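Local structure of putative isohexenylglutaconyl-CoA hydratase (Pseudomonas aeruginosa, 4ZU2) at residues R206-A211 and G244-E249; E38-L43 and L95-A100. The protein probably hydrates isohexenylglutaconyl-CoA, an acyl-CoA intermediate of terpene breakdown, as a member of the crotonase (enoyl-CoA hydratase/isomerase) family. All blocks are in the same frame, centred on the assembly; numbering follows the deposited sequence.

Overall arrangement
From the N terminus, the chain forms the hairpin of strands 9-14 and 17-22 and then enters helix 33-47, the first half of contact 2. Strand 54-59 and helix 70-76 follow before helix 81-99 closes that contact, tied to helix 33-47 across 51 residues of the crotonase core. The chain then completes the core and reaches the C-terminal helices, where contact 1 joins the start of helix 209-221 to the start of helix 247-255. The 32 residues between 206-211 and 244-249 are mainly helical and include helix 227-242. The loops follow in series and neither encloses the other. Their contacts' centres lie about 24 Å apart, contact 2 nearer the middle of the chain.

Contact 1: residues R206-A211 and G244-E249; sequences RCAPNA and GAEGSE
A208 and E246 face each other with CA atoms 7.2 Å apart, each the N-cap residue of its own helix, so two helix starts meet here. The E246 side chain reaches from one start into the other. Its CG lies anti to the backbone N (chi1 -158°) and the chain runs on extended, carrying the carboxylate to the first turn of helix 209-221. There E246 OE2 takes two N-H groups: N210 N at 3.0 Å, through the syn lone pair, and N210 ND2 at 2.9 Å, from above the carboxylate plane. The hydrogen bond from ND2 is nearly straight (167°), with E246 OE2 almost in the plane of the N210 amide, although amide and carboxylate are turned 48° apart. E246 OE1 adds a weak, strongly bent bond from A211 N (2.9 Å). A negative group set at a helix N terminus would be favoured by the helix dipole. A208 CB sits over the carboxylate face opposite N210 ND2, 3.2 Å from E246 CD, while P209 CD lies 3.4 Å from E246 OE2. W262 touches A208 and E246, and A208 and A211 pack on G143 of the second subunit; the contact ties helices 209-221 and 247-255 together beside a subunit interface.

Contact 2: residues E38-L43 and L95-A100; sequences ELRAVL and LEEAQA
R40 sends CG anti to its carbonyl carbon and then bends at chi3 (72°), which turns the guanidinium toward E97; E97 starts with the same chi1 setting and extends its chain to meet it. The two groups pair side-on, with one nitrogen for each carboxylate oxygen. R40 NE donates to E97 OE1 at 3.1 Å along an almost straight line (176°), with OE1 lying in the guanidinium plane at its edge. R40 NH2 forms the second bond of the salt bridge, 3.0 Å to E97 OE2, where the syn lone pair receives it. Because the two planes are not parallel, the fit is twisted: NE meets OE1 out of the carboxylate plane, and OE2 is tilted from the guanidinium plane. Two bonds on different atoms limit rotation of the carboxylate. A water molecule extends the link, donating to both R40 O and E97 OE1, each 2.7 Å from its oxygen, so that OE1 is gripped from the side chain and, through the water, from the backbone of helix 33-47.

In this crotonase fold, helix 33-47 lies on strand 17-22 of the core sheet, and helix 81-99 packs against helix 33-47. Their short segments run in broadly the same direction, 33° apart, with axes 10.0 Å from each other at closest approach. About one turn after R40, and at the residue next to E97, an apolar pair takes over: L43 reaches across with CD1, which rests 3.8 Å from A98 CA and almost as close to A98 CB. L94 of helix 81-99 also touches L43, while V42 packs on L18 and I20 of strand 17-22.

Contact 1: residues R206-A211 and G244-E249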
loop_
_atom_site.group_PDB
_atom_site.type_symbol
_atom_site.label_atom_id
_atom_site.label_comp_id
_atom_site.label_asym_id
_atom_site.label_seq_id
_atom_site.Cartn_x
_atom_site.Cartn_y
_atom_site.Cartn_z
ATOM N N ARG A 206 19.814 19.164 4.647
ATOM C CA ARG A 206 19.730 19.706 3.296
ATOM C C ARG A 206 18.357 20.359 3.077
ATOM O O ARG A 206 18.215 21.265 2.267
ATOM C CB ARG A 206 19.831 18.599 2.219
ATOM C CG ARG A 206 20.994 17.645 2.239
ATOM C CD ARG A 206 22.294 18.390 2.213
ATOM N NE ARG A 206 23.446 17.489 2.285
ATOM C CZ ARG A 206 24.111 17.185 3.405
ATOM N NH1 ARG A 206 23.750 17.721 4.589
ATOM N NH2 ARG A 206 25.150 16.337 3.339
ATOM N N CYS A 207 17.352 19.871 3.806
ATOM C CA CYS A 207 15.946 20.127 3.521
ATOM C C CYS A 207 15.374 21.232 4.392
ATOM O O CYS A 207 15.516 21.219 5.619
ATOM C CB CYS A 207 15.151 18.819 3.700
ATOM S SG CYS A 207 15.668 17.467 2.559
ATOM N N ALA A 208 14.734 22.212 3.760
ATOM C CA ALA A 208 14.162 23.361 4.501
ATOM C C ALA A 208 12.979 22.954 5.399
ATOM O O ALA A 208 12.211 22.044 5.063
ATOM C CB ALA A 208 13.711 24.462 3.515
ATOM N N PRO A 209 12.805 23.641 6.530
ATOM C CA PRO A 209 11.755 23.253 7.477
ATOM C C PRO A 209 10.301 23.634 7.115
ATOM O O PRO A 209 9.382 22.868 7.377
ATOM C CB PRO A 209 12.185 23.940 8.780
ATOM C CG PRO A 209 13.166 24.993 8.387
ATOM C CD PRO A 209 13.832 24.497 7.154
ATOM N N ASN A 210 10.070 24.801 6.552
ATOM C CA ASN A 210 8.721 25.108 6.101
ATOM C C ASN A 210 8.335 24.277 4.884
ATOM O O ASN A 210 7.178 23.877 4.766
ATOM C CB ASN A 210 8.538 26.588 5.833
ATOM C CG ASN A 210 8.774 27.417 7.054
ATOM O OD1 ASN A 210 7.866 27.654 7.854
ATOM N ND2 ASN A 210 10.005 27.845 7.228
ATOM N N ALA A 211 9.299 23.972 4.019
ATOM C CA ALA A 211 9.033 23.128 2.854
ATOM C C ALA A 211 8.663 21.741 3.290
ATOM O O ALA A 211 7.691 21.176 2.784
ATOM C CB ALA A 211 10.268 23.051 1.880
ATOM N N GLY A 244 8.324 32.373 -1.249
ATOM C CA GLY A 244 8.538 32.669 0.151
ATOM C C GLY A 244 10.022 32.734 0.453
ATOM O O GLY A 244 10.878 32.408 -0.393
ATOM N N ALA A 245 10.350 33.154 1.669
ATOM C CA ALA A 245 11.735 33.446 1.985
ATOM C C ALA A 245 12.394 32.147 2.374
ATOM O O ALA A 245 12.848 32.018 3.494
ATOM C CB ALA A 245 11.830 34.476 3.120
ATOM N N GLU A 246 12.406 31.184 1.453
ATOM C CA GLU A 246 12.940 29.844 1.695
ATOM C C GLU A 246 13.102 29.180 0.325
ATOM O O GLU A 246 14.154 28.618 -0.013
ATOM C CB GLU A 246 12.015 29.028 2.630
ATOM C CG GLU A 246 12.720 27.870 3.357
ATOM C CD GLU A 246 11.788 26.975 4.204
ATOM O OE1 GLU A 246 10.847 26.385 3.642
ATOM O OE2 GLU A 246 12.041 26.807 5.422
ATOM N N GLY A 247 12.052 29.271 -0.478
ATOM C CA GLY A 247 12.094 28.774 -1.830
ATOM C C GLY A 247 12.958 29.691 -2.685
ATOM O O GLY A 247 13.653 29.246 -3.596
ATOM N N SER A 248 12.933 30.976 -2.379
ATOM C CA SER A 248 13.828 31.905 -3.049
ATOM C C SER A 248 15.315 31.688 -2.621
ATOM O O SER A 248 16.153 31.513 -3.492
ATOM C CB SER A 248 13.356 33.336 -2.833
ATOM O OG SER A 248 13.684 33.782 -1.539
ATOM N N GLU A 249 15.638 31.656 -1.317
ATOM C CA GLU A 249 16.999 31.233 -0.861
ATOM C C GLU A 249 17.429 29.883 -1.410
ATOM O O GLU A 249 18.574 29.690 -1.813
ATOM C CB GLU A 249 17.097 31.155 0.653
ATOM C CG GLU A 249 18.288 30.361 1.202
ATOM C CD GLU A 249 19.650 31.007 0.963
ATOM O OE1 GLU A 249 19.694 32.211 0.666
ATOM O OE2 GLU A 249 20.682 30.306 1.106
#

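Contact 2: residues E38-L43 and L95-A100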
loop_
_atom_site.group_PDB
_atom_site.type_symbol
_atom_site.label_atom_id
_atom_site.label_comp_id
_atom_site.label_asym_id
_atom_site.label_seq_id
_atom_site.Cartn_x
_atom_site.Cartn_y
_atom_site.Cartn_z
ATOM N N GLU A 38 3.212 13.585 28.640
ATOM C CA GLU A 38 4.422 14.347 28.455
ATOM C C GLU A 38 4.801 14.405 26.978
ATOM O O GLU A 38 5.333 15.408 26.523
ATOM C CB GLU A 38 5.583 13.820 29.346
ATOM C CG GLU A 38 5.304 14.063 30.857
ATOM C CD GLU A 38 6.397 13.521 31.796
ATOM O OE1 GLU A 38 7.194 12.670 31.350
ATOM O OE2 GLU A 38 6.439 13.932 32.983
ATOM N N LEU A 39 4.544 13.328 26.247
ATOM C CA LEU A 39 4.951 13.269 24.857
ATOM C C LEU A 39 4.126 14.249 24.061
ATOM O O LEU A 39 4.624 14.876 23.127
ATOM C CB LEU A 39 4.724 11.901 24.288
ATOM C CG LEU A 39 5.756 10.876 24.671
ATOM C CD1 LEU A 39 5.159 9.468 24.444
ATOM C CD2 LEU A 39 7.040 11.034 23.918
ATOM N N ARG A 40 2.865 14.373 24.473
ATOM C CA ARG A 40 1.912 15.227 23.799
ATOM C C ARG A 40 2.270 16.665 24.056
ATOM O O ARG A 40 2.126 17.524 23.170
ATOM C CB ARG A 40 0.475 14.932 24.276
ATOM C CG ARG A 40 -0.046 13.619 23.767
ATOM C CD ARG A 40 -1.485 13.388 24.155
ATOM N NE ARG A 40 -2.376 14.254 23.391
ATOM C CZ ARG A 40 -3.628 14.522 23.742
ATOM N NH1 ARG A 40 -4.104 14.004 24.830
ATOM N NH2 ARG A 40 -4.393 15.330 23.030
ATOM N N ALA A 41 2.733 16.921 25.275
ATOM C CA ALA A 41 3.116 18.277 25.684
ATOM C C ALA A 41 4.338 18.749 24.945
ATOM O O ALA A 41 4.408 19.904 24.546
ATOM C CB ALA A 41 3.378 18.339 27.209
ATOM N N VAL A 42 5.322 17.863 24.804
ATOM C CA VAL A 42 6.529 18.142 24.047
ATOM C C VAL A 42 6.224 18.374 22.557
ATOM O O VAL A 42 6.758 19.294 21.950
ATOM C CB VAL A 42 7.573 17.000 24.205
ATOM C CG1 VAL A 42 8.688 17.137 23.186
ATOM C CG2 VAL A 42 8.169 16.988 25.607
ATOM N N LEU A 43 5.354 17.557 21.971
ATOM C CA LEU A 43 5.049 17.694 20.554
ATOM C C LEU A 43 4.359 19.031 20.292
ATOM O O LEU A 43 4.593 19.648 19.252
ATOM C CB LEU A 43 4.216 16.507 20.043
ATOM C CG LEU A 43 4.973 15.158 19.950
ATOM C CD1 LEU A 43 4.041 13.970 19.687
ATOM C CD2 LEU A 43 6.034 15.182 18.914
ATOM N N LEU A 95 -0.852 9.568 18.734
ATOM C CA LEU A 95 -0.414 9.008 17.466
ATOM C C LEU A 95 -0.763 9.975 16.354
ATOM O O LEU A 95 -0.013 10.133 15.389
ATOM C CB LEU A 95 -1.040 7.618 17.193
ATOM C CG LEU A 95 -0.756 6.441 18.143
ATOM C CD1 LEU A 95 -1.595 5.170 17.770
ATOM C CD2 LEU A 95 0.732 6.100 18.228
ATOM N N GLU A 96 -1.881 10.665 16.524
ATOM C CA GLU A 96 -2.333 11.603 15.512
ATOM C C GLU A 96 -1.371 12.762 15.413
ATOM O O GLU A 96 -1.025 13.192 14.305
ATOM C CB GLU A 96 -3.719 12.171 15.833
ATOM C CG GLU A 96 -4.838 11.227 15.574
ATOM C CD GLU A 96 -6.220 11.885 15.749
ATOM O OE1 GLU A 96 -6.835 12.201 14.693
ATOM O OE2 GLU A 96 -6.678 12.051 16.931
ATOM N N GLU A 97 -0.979 13.274 16.577
ATOM C CA GLU A 97 -0.142 14.463 16.676
ATOM C C GLU A 97 1.347 14.175 16.432
ATOM O O GLU A 97 2.115 15.082 16.085
ATOM C CB GLU A 97 -0.362 15.158 18.010
ATOM C CG GLU A 97 -1.837 15.565 18.321
ATOM C CD GLU A 97 -2.188 15.579 19.851
ATOM O OE1 GLU A 97 -1.302 15.420 20.697
ATOM O OE2 GLU A 97 -3.357 15.769 20.210
ATOM N N ALA A 98 1.754 12.921 16.597
ATOM C CA ALA A 98 3.109 12.562 16.254
ATOM C C ALA A 98 3.179 12.401 14.716
ATOM O O ALA A 98 4.022 13.015 14.061
ATOM C CB ALA A 98 3.525 11.290 16.968
ATOM N N GLN A 99 2.281 11.574 14.176
ATOM C CA GLN A 99 2.107 11.363 12.734
ATOM C C GLN A 99 2.094 12.683 11.972
ATOM O O GLN A 99 2.697 12.814 10.895
ATOM C CB GLN A 99 0.792 10.613 12.450
ATOM C CG GLN A 99 0.472 10.334 10.937
ATOM C CD GLN A 99 1.068 9.042 10.441
ATOM O OE1 GLN A 99 2.204 8.710 10.763
ATOM N NE2 GLN A 99 0.274 8.262 9.713
ATOM N N ALA A 100 1.429 13.664 12.547
ATOM C CA ALA A 100 1.208 14.922 11.852
ATOM C C ALA A 100 2.190 16.002 12.265
ATOM O O ALA A 100 2.040 17.143 11.861
ATOM C CB ALA A 100 -0.269 15.390 12.048
HETATM O O HOH W 1 0.644 17.216 20.992
#